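Local coordinates for protein YcaO (Methanopyrus kandleri, PDB 6CIB) that probably takes part in ATP-dependent backbone thioamidation of ribosomal peptides, binding a nucleotide and magnesium as a member of the YcaO family, at residues A[37-42]-A[66-71]; A[48-53]-A[73-78]; A[192-197]-A[247-252]. One frame throughout, in Å; residues are numbered along the deposited sequence.

Interaction 1 of 3, residues A[37-42]-A[66-71]; sequences KFSDRV and TTRIQA. With OXM (oxamic acid), chain I; ADP (adenosine-5'-diphosphate), chain G.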
loop_
_atom_site.group_PDB
_atom_site.type_symbol
_atom_site.label_atom_id
_atom_site.label_comp_id
_atom_site.label_asym_id
_atom_site.label_seq_id
_atom_site.Cartn_x
_atom_site.Cartn_y
_atom_site.Cartn_z
ATOM N N LYS A 37 12.547 -18.964 -2.623
ATOM C CA LYS A 37 12.005 -18.101 -3.672
ATOM C C LYS A 37 11.163 -18.919 -4.633
ATOM O O LYS A 37 11.519 -20.054 -4.969
ATOM C CB LYS A 37 13.133 -17.428 -4.458
ATOM C CG LYS A 37 14.071 -16.572 -3.622
ATOM C CD LYS A 37 15.070 -15.841 -4.498
ATOM C CE LYS A 37 16.018 -15.034 -3.635
ATOM N NZ LYS A 37 16.923 -14.181 -4.457
ATOM N N PHE A 38 10.058 -18.331 -5.081
ATOM C CA PHE A 38 9.191 -18.932 -6.095
ATOM C C PHE A 38 8.851 -17.904 -7.174
ATOM O O PHE A 38 8.594 -16.739 -6.863
ATOM C CB PHE A 38 7.876 -19.417 -5.475
ATOM C CG PHE A 38 8.043 -20.443 -4.385
ATOM C CD1 PHE A 38 8.172 -21.803 -4.698
ATOM C CD2 PHE A 38 8.052 -20.052 -3.041
ATOM C CE1 PHE A 38 8.316 -22.755 -3.692
ATOM C CE2 PHE A 38 8.190 -21.003 -2.028
ATOM C CZ PHE A 38 8.315 -22.354 -2.357
ATOM N N SER A 39 8.808 -18.356 -8.421
ATOM C CA SER A 39 8.371 -17.518 -9.538
ATOM C C SER A 39 7.069 -18.003 -10.145
ATOM O O SER A 39 6.952 -19.158 -10.566
ATOM C CB SER A 39 9.453 -17.447 -10.619
ATOM O OG SER A 39 10.600 -16.792 -10.125
ATOM N N ASP A 40 6.084 -17.113 -10.175
ATOM C CA ASP A 40 4.795 -17.394 -10.807
ATOM C C ASP A 40 4.595 -16.451 -11.988
ATOM O O ASP A 40 5.307 -15.461 -12.124
ATOM C CB ASP A 40 3.653 -17.230 -9.786
ATOM C CG ASP A 40 3.576 -18.394 -8.779
ATOM O OD1 ASP A 40 4.376 -19.352 -8.887
ATOM O OD2 ASP A 40 2.710 -18.347 -7.868
ATOM N N ARG A 41 3.640 -16.771 -12.843
ATOM C CA ARG A 41 3.166 -15.831 -13.847
ATOM C C ARG A 41 1.657 -15.990 -13.936
ATOM O O ARG A 41 1.150 -17.077 -14.235
ATOM C CB ARG A 41 3.841 -16.064 -15.208
ATOM C CG ARG A 41 3.874 -14.836 -16.137
ATOM C CD ARG A 41 4.701 -15.055 -17.417
ATOM N NE ARG A 41 4.342 -16.338 -17.989
ATOM C CZ ARG A 41 5.123 -17.407 -18.082
ATOM N NH1 ARG A 41 6.409 -17.376 -17.741
ATOM N NH2 ARG A 41 4.594 -18.511 -18.572
ATOM N N VAL A 42 0.939 -14.912 -13.652
ATOM C CA VAL A 42 -0.520 -14.949 -13.686
ATOM C C VAL A 42 -0.941 -14.186 -14.930
ATOM O O VAL A 42 -0.787 -12.957 -15.000
ATOM C CB VAL A 42 -1.152 -14.390 -12.386
ATOM C CG1 VAL A 42 -2.670 -14.369 -12.484
ATOM C CG2 VAL A 42 -0.710 -15.222 -11.182
ATOM N N THR A 66 5.331 -5.474 -13.976
ATOM C CA THR A 66 5.086 -5.746 -15.391
ATOM C C THR A 66 6.208 -6.581 -16.009
ATOM O O THR A 66 6.005 -7.209 -17.055
ATOM C CB THR A 66 4.901 -4.459 -16.209
ATOM O OG1 THR A 66 6.072 -3.647 -16.074
ATOM C CG2 THR A 66 3.682 -3.680 -15.715
ATOM N N THR A 67 7.380 -6.572 -15.368
ATOM C CA THR A 67 8.551 -7.321 -15.816
ATOM C C THR A 67 9.043 -8.216 -14.680
ATOM O O THR A 67 8.775 -7.945 -13.504
ATOM C CB THR A 67 9.723 -6.396 -16.219
ATOM O OG1 THR A 67 10.080 -5.584 -15.096
ATOM C CG2 THR A 67 9.369 -5.497 -17.425
ATOM N N ARG A 68 9.781 -9.267 -15.043
ATOM C CA ARG A 68 10.331 -10.218 -14.071
ATOM C C ARG A 68 11.330 -9.512 -13.165
ATOM O O ARG A 68 11.394 -9.799 -11.963
ATOM C CB ARG A 68 10.973 -11.418 -14.792
ATOM C CG ARG A 68 11.553 -12.517 -13.882
ATOM C CD ARG A 68 10.505 -13.204 -12.998
ATOM N NE ARG A 68 9.434 -13.824 -13.779
ATOM C CZ ARG A 68 8.300 -14.311 -13.276
ATOM N NH1 ARG A 68 8.056 -14.263 -11.966
ATOM N NH2 ARG A 68 7.397 -14.845 -14.094
ATOM N N ILE A 69 12.099 -8.584 -13.743
ATOM C CA ILE A 69 13.036 -7.769 -12.975
ATOM C C ILE A 69 12.287 -6.984 -11.883
ATOM O O ILE A 69 12.651 -7.077 -10.701
ATOM C CB ILE A 69 13.926 -6.843 -13.868
ATOM C CG1 ILE A 69 15.013 -7.658 -14.596
ATOM C CG2 ILE A 69 14.612 -5.781 -13.011
ATOM C CD1 ILE A 69 15.742 -6.910 -15.719
ATOM N N GLN A 70 11.241 -6.247 -12.260
ATOM C CA GLN A 70 10.488 -5.439 -11.271
ATOM C C GLN A 70 9.820 -6.303 -10.196
ATOM O O GLN A 70 9.809 -5.929 -9.028
ATOM C CB GLN A 70 9.465 -4.494 -11.937
ATOM C CG GLN A 70 8.566 -3.689 -10.975
ATOM C CD GLN A 70 9.321 -2.836 -9.947
ATOM O OE1 GLN A 70 10.499 -2.511 -10.119
ATOM N NE2 GLN A 70 8.625 -2.462 -8.866
ATOM N N ALA A 71 9.288 -7.458 -10.597
ATOM C CA ALA A 71 8.701 -8.398 -9.644
ATOM C C ALA A 71 9.725 -8.875 -8.616
ATOM O O ALA A 71 9.396 -9.027 -7.432
ATOM C CB ALA A 71 8.076 -9.577 -10.372
HETATM C C1 OXM I . 9.752 -15.354 -18.407
HETATM N N1 OXM I . 9.095 -16.340 -19.009
HETATM O O1 OXM I . 10.769 -14.852 -18.889
HETATM C C2 OXM I . 9.233 -14.859 -17.130
HETATM O O2 OXM I . 9.980 -14.178 -16.393
HETATM O O3 OXM I . 8.052 -15.133 -16.809
HETATM P PB ADP G . 3.321 -2.111 -2.786
HETATM O O1B ADP G . 4.144 -1.034 -2.112
HETATM O O2B ADP G . 1.926 -1.677 -3.189
HETATM O O3B ADP G . 3.369 -3.466 -2.120
HETATM P PA ADP G . 5.240 -3.130 -4.712
HETATM O O1A ADP G . 5.601 -2.532 -6.045
HETATM O O2A ADP G . 4.843 -4.582 -4.706
HETATM O O3A ADP G . 4.012 -2.229 -4.237
HETATM O "O5'" ADP G . 6.463 -2.868 -3.703
HETATM C "C5'" ADP G . 6.788 -3.638 -2.531
HETATM C "C4'" ADP G . 7.903 -2.919 -1.749
HETATM O "O4'" ADP G . 9.067 -2.770 -2.578
HETATM C "C3'" ADP G . 7.537 -1.491 -1.331
HETATM O "O3'" ADP G . 8.232 -1.144 -0.117
HETATM C "C2'" ADP G . 8.068 -0.640 -2.470
HETATM O "O2'" ADP G . 8.298 0.712 -2.084
HETATM C "C1'" ADP G . 9.346 -1.384 -2.843
HETATM N N9 ADP G . 9.717 -1.240 -4.269
HETATM C C8 ADP G . 8.989 -1.676 -5.314
HETATM N N7 ADP G . 9.603 -1.387 -6.484
HETATM C C5 ADP G . 10.757 -0.776 -6.196
HETATM C C6 ADP G . 11.881 -0.219 -6.984
HETATM N N6 ADP G . 11.867 -0.283 -8.337
HETATM N N1 ADP G . 12.903 0.351 -6.299
HETATM C C2 ADP G . 12.923 0.418 -4.945
HETATM N N3 ADP G . 11.933 -0.077 -4.169
HETATM C C4 ADP G . 10.840 -0.678 -4.730
#
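Arg68 grips the backbone carbonyl of Asp40 end-on, with both terminal nitrogens of its guanidinium: NH2 lies 2.9 Å and NH1 3.0 Å from Asp40 O. The oxygen sits in the guanidinium plane, while both nitrogens approach from the same face of the carbonyl, NH2 from well above its plane. The next edge of the same group holds the carboxylate of the bound oxamic acid side-on, with Arg68 NE 2.7 Å from O2 of the ligand and Arg68 NH2 2.8 Å from its O3, both bonds nearly straight. Arg68 NH2 therefore bonds to the protein carbonyl and to the ligand at once, which fixes the rotation of the group. Folding of the Arg68 chain at chi2 and chi3 (62° and 58°) carries its end to strand 34-42. Arg41 NH1 adds a bond of 2.9 Å to the ligand's O3, its guanidinium turned 76° from that of Arg68, so two arginines clasp one anion. NH1 of Arg68 also forms a salt bridge with Glu48 on the adjoining strand.

In the fold, an edge strand of a three-stranded antiparallel sheet here meets the N-terminal turn of helix 68-85. Thr67 is the N-cap, its OG1 accepting from Gln70 N at 3.1 Å. Within the same first turn, Gln70 reaches the nucleotide: its amide pairs with the adenine, NE2 donating to ADP N7 at 2.8 Å and OE1 accepting from N6.

Packing is slight and lies near the surface. Ser39 CB rests over one face of the Arg68 guanidinium, 3.7 Å from NH1, and Arg41 CB stands at its edge near NH2.

Interaction 2 of 3, residues A[48-53]-A[73-78]; sequences EIRRRR and VSAAME. With ADP (adenosine-5'-diphosphate), chain G.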
loop_
_atom_site.group_PDB
_atom_site.type_symbol
_atom_site.label_atom_id
_atom_site.label_comp_id
_atom_site.label_asym_id
_atom_site.label_seq_id
_atom_site.Cartn_x
_atom_site.Cartn_y
_atom_site.Cartn_z
ATOM N N GLU A 48 6.285 -12.902 -7.697
ATOM C CA GLU A 48 7.399 -13.489 -6.961
ATOM C C GLU A 48 7.001 -13.763 -5.519
ATOM O O GLU A 48 6.363 -12.925 -4.872
ATOM C CB GLU A 48 8.602 -12.549 -7.007
ATOM C CG GLU A 48 9.276 -12.470 -8.370
ATOM C CD GLU A 48 10.061 -13.729 -8.715
ATOM O OE1 GLU A 48 10.772 -14.260 -7.839
ATOM O OE2 GLU A 48 9.975 -14.182 -9.867
ATOM N N ILE A 49 7.351 -14.943 -5.016
ATOM C CA ILE A 49 7.005 -15.292 -3.626
ATOM C C ILE A 49 8.283 -15.556 -2.852
ATOM O O ILE A 49 9.200 -16.213 -3.360
ATOM C CB ILE A 49 6.009 -16.481 -3.528
ATOM C CG1 ILE A 49 4.658 -16.110 -4.149
ATOM C CG2 ILE A 49 5.756 -16.904 -2.078
ATOM C CD1 ILE A 49 4.478 -16.667 -5.539
ATOM N N ARG A 50 8.334 -15.024 -1.631
ATOM C CA ARG A 50 9.462 -15.223 -0.733
ATOM C C ARG A 50 9.015 -15.865 0.578
ATOM O O ARG A 50 8.009 -15.454 1.168
ATOM C CB ARG A 50 10.174 -13.889 -0.472
ATOM C CG ARG A 50 10.701 -13.185 -1.733
ATOM C CD ARG A 50 11.912 -13.912 -2.325
ATOM N NE ARG A 50 12.383 -13.317 -3.581
ATOM C CZ ARG A 50 11.920 -13.621 -4.796
ATOM N NH1 ARG A 50 10.960 -14.529 -4.945
ATOM N NH2 ARG A 50 12.418 -13.005 -5.873
ATOM N N ARG A 51 9.753 -16.887 1.003
ATOM C CA ARG A 51 9.641 -17.424 2.352
ATOM C C ARG A 51 10.775 -16.807 3.173
ATOM O O ARG A 51 11.953 -16.928 2.816
ATOM C CB ARG A 51 9.711 -18.957 2.337
ATOM C CG ARG A 51 9.437 -19.619 3.685
ATOM C CD ARG A 51 9.181 -21.120 3.552
ATOM N NE ARG A 51 10.346 -21.867 3.075
ATOM C CZ ARG A 51 11.292 -22.395 3.853
ATOM N NH1 ARG A 51 11.237 -22.277 5.173
ATOM N NH2 ARG A 51 12.311 -23.052 3.308
ATOM N N ARG A 52 10.392 -16.126 4.250
ATOM C CA ARG A 52 11.307 -15.358 5.100
ATOM C C ARG A 52 11.264 -15.850 6.559
ATOM O O ARG A 52 10.184 -16.099 7.092
ATOM C CB ARG A 52 10.924 -13.871 5.047
ATOM C CG ARG A 52 11.976 -12.929 5.601
ATOM C CD ARG A 52 11.472 -11.505 5.779
ATOM N NE ARG A 52 12.174 -10.896 6.910
ATOM C CZ ARG A 52 11.605 -10.497 8.039
ATOM N NH1 ARG A 52 10.294 -10.583 8.215
ATOM N NH2 ARG A 52 12.356 -9.987 8.997
ATOM N N ARG A 53 12.437 -15.972 7.189
ATOM C CA ARG A 53 12.559 -16.374 8.597
ATOM C C ARG A 53 13.061 -15.228 9.449
ATOM O O ARG A 53 14.008 -14.547 9.056
ATOM C CB ARG A 53 13.578 -17.507 8.754
ATOM C CG ARG A 53 13.091 -18.884 8.381
ATOM C CD ARG A 53 13.866 -19.927 9.180
ATOM N NE ARG A 53 14.078 -21.170 8.437
ATOM C CZ ARG A 53 13.130 -22.060 8.131
ATOM N NH1 ARG A 53 11.862 -21.865 8.490
ATOM N NH2 ARG A 53 13.452 -23.153 7.450
ATOM N N VAL A 73 12.585 -7.221 -7.769
ATOM C CA VAL A 73 12.873 -6.041 -6.942
ATOM C C VAL A 73 11.774 -5.856 -5.891
ATOM O O VAL A 73 12.063 -5.706 -4.702
ATOM C CB VAL A 73 13.020 -4.759 -7.798
ATOM C CG1 VAL A 73 13.129 -3.519 -6.910
ATOM C CG2 VAL A 73 14.237 -4.857 -8.713
ATOM N N SER A 74 10.522 -5.883 -6.347
ATOM C CA SER A 74 9.342 -5.737 -5.483
ATOM C C SER A 74 9.345 -6.772 -4.346
ATOM O O SER A 74 9.136 -6.415 -3.183
ATOM C CB SER A 74 8.075 -5.861 -6.344
ATOM O OG SER A 74 6.919 -6.046 -5.568
ATOM N N ALA A 75 9.592 -8.042 -4.682
ATOM C CA ALA A 75 9.639 -9.110 -3.674
ATOM C C ALA A 75 10.767 -8.892 -2.663
ATOM O O ALA A 75 10.542 -9.029 -1.459
ATOM C CB ALA A 75 9.744 -10.487 -4.319
ATOM N N ALA A 76 11.959 -8.545 -3.154
ATOM C CA ALA A 76 13.113 -8.264 -2.299
ATOM C C ALA A 76 12.871 -7.112 -1.312
ATOM O O ALA A 76 13.145 -7.246 -0.114
ATOM C CB ALA A 76 14.355 -7.989 -3.144
HETATM N N MSE A 77 12.355 -5.995 -1.817
HETATM C CA MSE A 77 12.161 -4.795 -1.006
HETATM C C MSE A 77 11.015 -4.945 -0.026
HETATM O O MSE A 77 11.043 -4.348 1.048
HETATM C CB MSE A 77 12.047 -3.576 -1.920
HETATM C CG MSE A 77 13.301 -3.337 -2.764
HETATM SE SE MSE A 77 14.814 -2.807 -1.610
HETATM C CE MSE A 77 14.336 -0.892 -1.616
ATOM N N GLU A 78 10.025 -5.768 -0.379
ATOM C CA GLU A 78 8.959 -6.183 0.533
ATOM C C GLU A 78 9.551 -6.894 1.756
ATOM O O GLU A 78 9.200 -6.569 2.896
ATOM C CB GLU A 78 7.963 -7.091 -0.203
ATOM C CG GLU A 78 6.824 -7.658 0.640
ATOM C CD GLU A 78 5.654 -6.708 0.807
ATOM O OE1 GLU A 78 5.263 -6.040 -0.176
ATOM O OE2 GLU A 78 5.105 -6.647 1.926
HETATM P PB ADP G . 3.321 -2.111 -2.786
HETATM O O1B ADP G . 4.144 -1.034 -2.112
HETATM O O2B ADP G . 1.926 -1.677 -3.189
HETATM O O3B ADP G . 3.369 -3.466 -2.120
HETATM P PA ADP G . 5.240 -3.130 -4.712
HETATM O O1A ADP G . 5.601 -2.532 -6.045
HETATM O O2A ADP G . 4.843 -4.582 -4.706
HETATM O O3A ADP G . 4.012 -2.229 -4.237
HETATM O "O5'" ADP G . 6.463 -2.868 -3.703
HETATM C "C5'" ADP G . 6.788 -3.638 -2.531
HETATM C "C4'" ADP G . 7.903 -2.919 -1.749
HETATM O "O4'" ADP G . 9.067 -2.770 -2.578
HETATM C "C3'" ADP G . 7.537 -1.491 -1.331
HETATM O "O3'" ADP G . 8.232 -1.144 -0.117
HETATM C "C2'" ADP G . 8.068 -0.640 -2.470
HETATM O "O2'" ADP G . 8.298 0.712 -2.084
HETATM C "C1'" ADP G . 9.346 -1.384 -2.843
HETATM N N9 ADP G . 9.717 -1.240 -4.269
HETATM C C8 ADP G . 8.989 -1.676 -5.314
HETATM N N7 ADP G . 9.603 -1.387 -6.484
HETATM C C5 ADP G . 10.757 -0.776 -6.196
HETATM C C6 ADP G . 11.881 -0.219 -6.984
HETATM N N6 ADP G . 11.867 -0.283 -8.337
HETATM N N1 ADP G . 12.903 0.351 -6.299
HETATM C C2 ADP G . 12.923 0.418 -4.945
HETATM N N3 ADP G . 11.933 -0.077 -4.169
HETATM C C4 ADP G . 10.840 -0.678 -4.730
#
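Glu48 OE1 is held by two nitrogens of Arg50, NH1 and NH2, each 2.9 Å away, in an end-on salt bridge whose guanidinium faces Ala75 of the helix. The oxygen is in the guanidinium plane and is approached on its anti side. NH1 has a second acceptor, Ile49 O at 2.9 Å, but stands well above that carbonyl's plane. NE is salt-bridged to Glu29, while Glu48 OE2 is bonded to Ser39 OG and salt-bridged to Arg68, so both charged groups have further partners.

No polar bond joins strand and helix in this contact; the link is made by a methyl. Ala75 CB sits over the centre of the Arg50 guanidinium, 3.8 Å from CZ, and also touches Glu48 CB at 3.6 Å. Arg50 faces the methyl because its chain folds at chi2 (-72°), which lays the flat group against the helix. Replacing Arg50 by alanine would take away the flat cover of the Ala75 methyl and is likely to leave Glu48 OE1 and Glu29 without their cationic mate.

On the helix side a small residue, Ala75, stands where strand and helix come closest, its CA 5.9 Å from Glu48 CA. On the adjoining helix surface Ser74 OG donates to ADP O2A at 2.7 Å, and CB of Met77, present as selenomethionine, abuts the ribose. Helix 68-85 thus lies between the antiparallel sheet and the nucleotide, one flank laid on strand 45-54 and another lining the ADP pocket of this YcaO protein.

Interaction 3 of 3, residues A[192-197]-A[247-252]; sequences ELRRSL and RALLEV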
loop_
_atom_site.group_PDB
_atom_site.type_symbol
_atom_site.label_atom_id
_atom_site.label_comp_id
_atom_site.label_asym_id
_atom_site.label_seq_id
_atom_site.Cartn_x
_atom_site.Cartn_y
_atom_site.Cartn_z
ATOM N N GLU A 192 -6.001 -4.106 -22.501
ATOM C CA GLU A 192 -5.501 -5.419 -22.909
ATOM C C GLU A 192 -5.022 -6.252 -21.713
ATOM O O GLU A 192 -5.293 -7.460 -21.646
ATOM C CB GLU A 192 -4.427 -5.312 -24.005
ATOM C CG GLU A 192 -4.145 -6.624 -24.747
ATOM C CD GLU A 192 -5.392 -7.486 -24.991
ATOM O OE1 GLU A 192 -6.307 -7.046 -25.730
ATOM O OE2 GLU A 192 -5.457 -8.614 -24.437
ATOM N N LEU A 193 -4.342 -5.596 -20.769
ATOM C CA LEU A 193 -3.946 -6.247 -19.517
ATOM C C LEU A 193 -5.162 -6.745 -18.714
ATOM O O LEU A 193 -5.182 -7.902 -18.288
ATOM C CB LEU A 193 -3.048 -5.334 -18.669
ATOM C CG LEU A 193 -2.650 -5.779 -17.249
ATOM C CD1 LEU A 193 -2.028 -7.171 -17.215
ATOM C CD2 LEU A 193 -1.718 -4.760 -16.614
ATOM N N ARG A 194 -6.156 -5.875 -18.519
ATOM C CA ARG A 194 -7.405 -6.252 -17.854
ATOM C C ARG A 194 -8.062 -7.476 -18.522
ATOM O O ARG A 194 -8.422 -8.431 -17.827
ATOM C CB ARG A 194 -8.381 -5.073 -17.792
ATOM C CG ARG A 194 -9.588 -5.313 -16.890
ATOM C CD ARG A 194 -10.752 -4.393 -17.232
ATOM N NE ARG A 194 -11.270 -4.592 -18.594
ATOM C CZ ARG A 194 -12.058 -5.599 -18.986
ATOM N NH1 ARG A 194 -12.449 -5.663 -20.254
ATOM N NH2 ARG A 194 -12.441 -6.552 -18.139
ATOM N N ARG A 195 -8.194 -7.445 -19.853
ATOM C CA ARG A 195 -8.724 -8.582 -20.633
ATOM C C ARG A 195 -7.877 -9.834 -20.459
ATOM O O ARG A 195 -8.413 -10.941 -20.344
ATOM C CB ARG A 195 -8.799 -8.239 -22.125
ATOM C CG ARG A 195 -9.941 -7.317 -22.506
ATOM C CD ARG A 195 -9.844 -6.928 -23.970
ATOM N NE ARG A 195 -10.792 -5.863 -24.310
ATOM C CZ ARG A 195 -10.985 -5.368 -25.532
ATOM N NH1 ARG A 195 -10.302 -5.828 -26.578
ATOM N NH2 ARG A 195 -11.874 -4.398 -25.707
ATOM N N SER A 196 -6.558 -9.649 -20.442
ATOM C CA SER A 196 -5.624 -10.758 -20.316
ATOM C C SER A 196 -5.729 -11.424 -18.934
ATOM O O SER A 196 -5.729 -12.659 -18.829
ATOM C CB SER A 196 -4.200 -10.292 -20.613
ATOM O OG SER A 196 -3.365 -11.401 -20.851
ATOM N N LEU A 197 -5.843 -10.605 -17.889
ATOM C CA LEU A 197 -6.099 -11.118 -16.535
ATOM C C LEU A 197 -7.478 -11.730 -16.387
ATOM O O LEU A 197 -7.641 -12.702 -15.652
ATOM C CB LEU A 197 -5.867 -10.045 -15.463
ATOM C CG LEU A 197 -4.406 -9.740 -15.105
ATOM C CD1 LEU A 197 -4.341 -8.548 -14.160
ATOM C CD2 LEU A 197 -3.695 -10.943 -14.493
ATOM N N ARG A 247 -1.449 -0.586 -10.875
ATOM C CA ARG A 247 -1.249 -1.093 -9.518
ATOM C C ARG A 247 -2.360 -2.025 -9.051
ATOM O O ARG A 247 -2.077 -3.078 -8.497
ATOM C CB ARG A 247 -1.086 0.057 -8.538
ATOM C CG ARG A 247 0.270 0.721 -8.604
ATOM C CD ARG A 247 0.275 2.005 -7.795
ATOM N NE ARG A 247 1.658 2.376 -7.535
ATOM C CZ ARG A 247 2.100 3.054 -6.478
ATOM N NH1 ARG A 247 1.268 3.488 -5.524
ATOM N NH2 ARG A 247 3.405 3.285 -6.379
ATOM N N ALA A 248 -3.613 -1.643 -9.304
ATOM C CA ALA A 248 -4.785 -2.471 -8.939
ATOM C C ALA A 248 -4.781 -3.833 -9.648
ATOM O O ALA A 248 -5.011 -4.874 -9.013
ATOM C CB ALA A 248 -6.083 -1.715 -9.215
ATOM N N LEU A 249 -4.504 -3.819 -10.952
ATOM C CA LEU A 249 -4.417 -5.044 -11.760
ATOM C C LEU A 249 -3.270 -5.958 -11.326
ATOM O O LEU A 249 -3.442 -7.178 -11.250
ATOM C CB LEU A 249 -4.313 -4.707 -13.257
ATOM C CG LEU A 249 -5.577 -4.136 -13.912
ATOM C CD1 LEU A 249 -5.274 -3.545 -15.282
ATOM C CD2 LEU A 249 -6.686 -5.170 -14.024
ATOM N N LEU A 250 -2.116 -5.359 -11.022
ATOM C CA LEU A 250 -0.965 -6.101 -10.491
ATOM C C LEU A 250 -1.252 -6.752 -9.128
ATOM O O LEU A 250 -0.787 -7.857 -8.862
ATOM C CB LEU A 250 0.280 -5.204 -10.410
ATOM C CG LEU A 250 0.906 -4.722 -11.728
ATOM C CD1 LEU A 250 2.049 -3.767 -11.439
ATOM C CD2 LEU A 250 1.404 -5.854 -12.611
ATOM N N GLU A 251 -2.021 -6.061 -8.287
ATOM C CA GLU A 251 -2.444 -6.603 -7.001
ATOM C C GLU A 251 -3.386 -7.795 -7.156
ATOM O O GLU A 251 -3.266 -8.764 -6.419
ATOM C CB GLU A 251 -3.041 -5.520 -6.099
ATOM C CG GLU A 251 -2.111 -5.110 -4.960
ATOM C CD GLU A 251 -2.707 -4.061 -4.035
ATOM O OE1 GLU A 251 -3.927 -4.108 -3.753
ATOM O OE2 GLU A 251 -1.947 -3.171 -3.587
ATOM N N VAL A 252 -4.287 -7.728 -8.140
ATOM C CA VAL A 252 -5.137 -8.873 -8.508
ATOM C C VAL A 252 -4.280 -10.089 -8.895
ATOM O O VAL A 252 -4.470 -11.174 -8.350
ATOM C CB VAL A 252 -6.138 -8.498 -9.620
ATOM C CG1 VAL A 252 -6.793 -9.735 -10.220
ATOM C CG2 VAL A 252 -7.200 -7.555 -9.075
#
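Arg194 meets Leu249 with the aliphatic part of its chain and not with its flat guanidinium, which is carried off to salt bridges: NH1 with Glu191 and NH2 with Glu198, NH2 also bonding to Val204 O. No ring or other side-chain plane takes part in the contact, so neither a face nor an edge is stacked.

The motif is a pair of nearly parallel helices, 188-198 and 241-260, separated in the chain by strands 203-209, 217-224 and 233-238, an alpha-beta-beta-beta-alpha order within the YcaO domain. The short segments run in the same direction with an angle of 16° between them, and their axes come no nearer than 10.7 Å. This spacing is bridged by leucines and the carbon chain of Arg194; the closest pair of CA atoms, those of Arg194 and Leu249, is 6.9 Å apart.

Leu249 is the hub. With CG anti to its carbonyl carbon (chi1 -70°), the side chain reaches across and its two methyls divide between neighbours. CD1 meets Leu193 tip to tip, 4.0 Å from CG of that residue, and touches Leu193 CD2 as well. CD2 lies against the helix backbone, 4.0 Å from Arg194 CA, and beside Arg194 CG at 4.1 Å. Beyond the pair, Leu249 also packs on Val204 and Leu206 of strand 203-209, while Leu193 turns to Pro44 and Ile45, so the helix pair packs against strand 203-209 and, through Leu193, against the start of strand 45-54.

Leu197, one turn after Leu193, crosses the root of the Leu249 side chain: its CD1 is 3.9 Å from Leu249 CB and just 3.3 Å from Leu249 O.

In the fold
Interactions 1 and 2 share helix 68-85 and neighbouring strands of one antiparallel sheet, and they touch through Glu48, whose OE2 meets Ser39 OG and Arg68 NH1. Interaction 1 is a surface contact dominated by polar bonds around a bound anion, whereas interaction 2 is buried, has its main charge pair formed within the strand, and meets the helix through one methyl, laid on a guanidinium face and on Glu48 CB. Both reach ADP from successive turns of that helix. Interaction 3 joins two other helices, is partly buried and rests on leucines and the aliphatic part of Arg194; it meets interaction 1 by packing of Leu197 CD2 on Val42 O, but stays about 8 Å from interaction 2 at the nearest atoms.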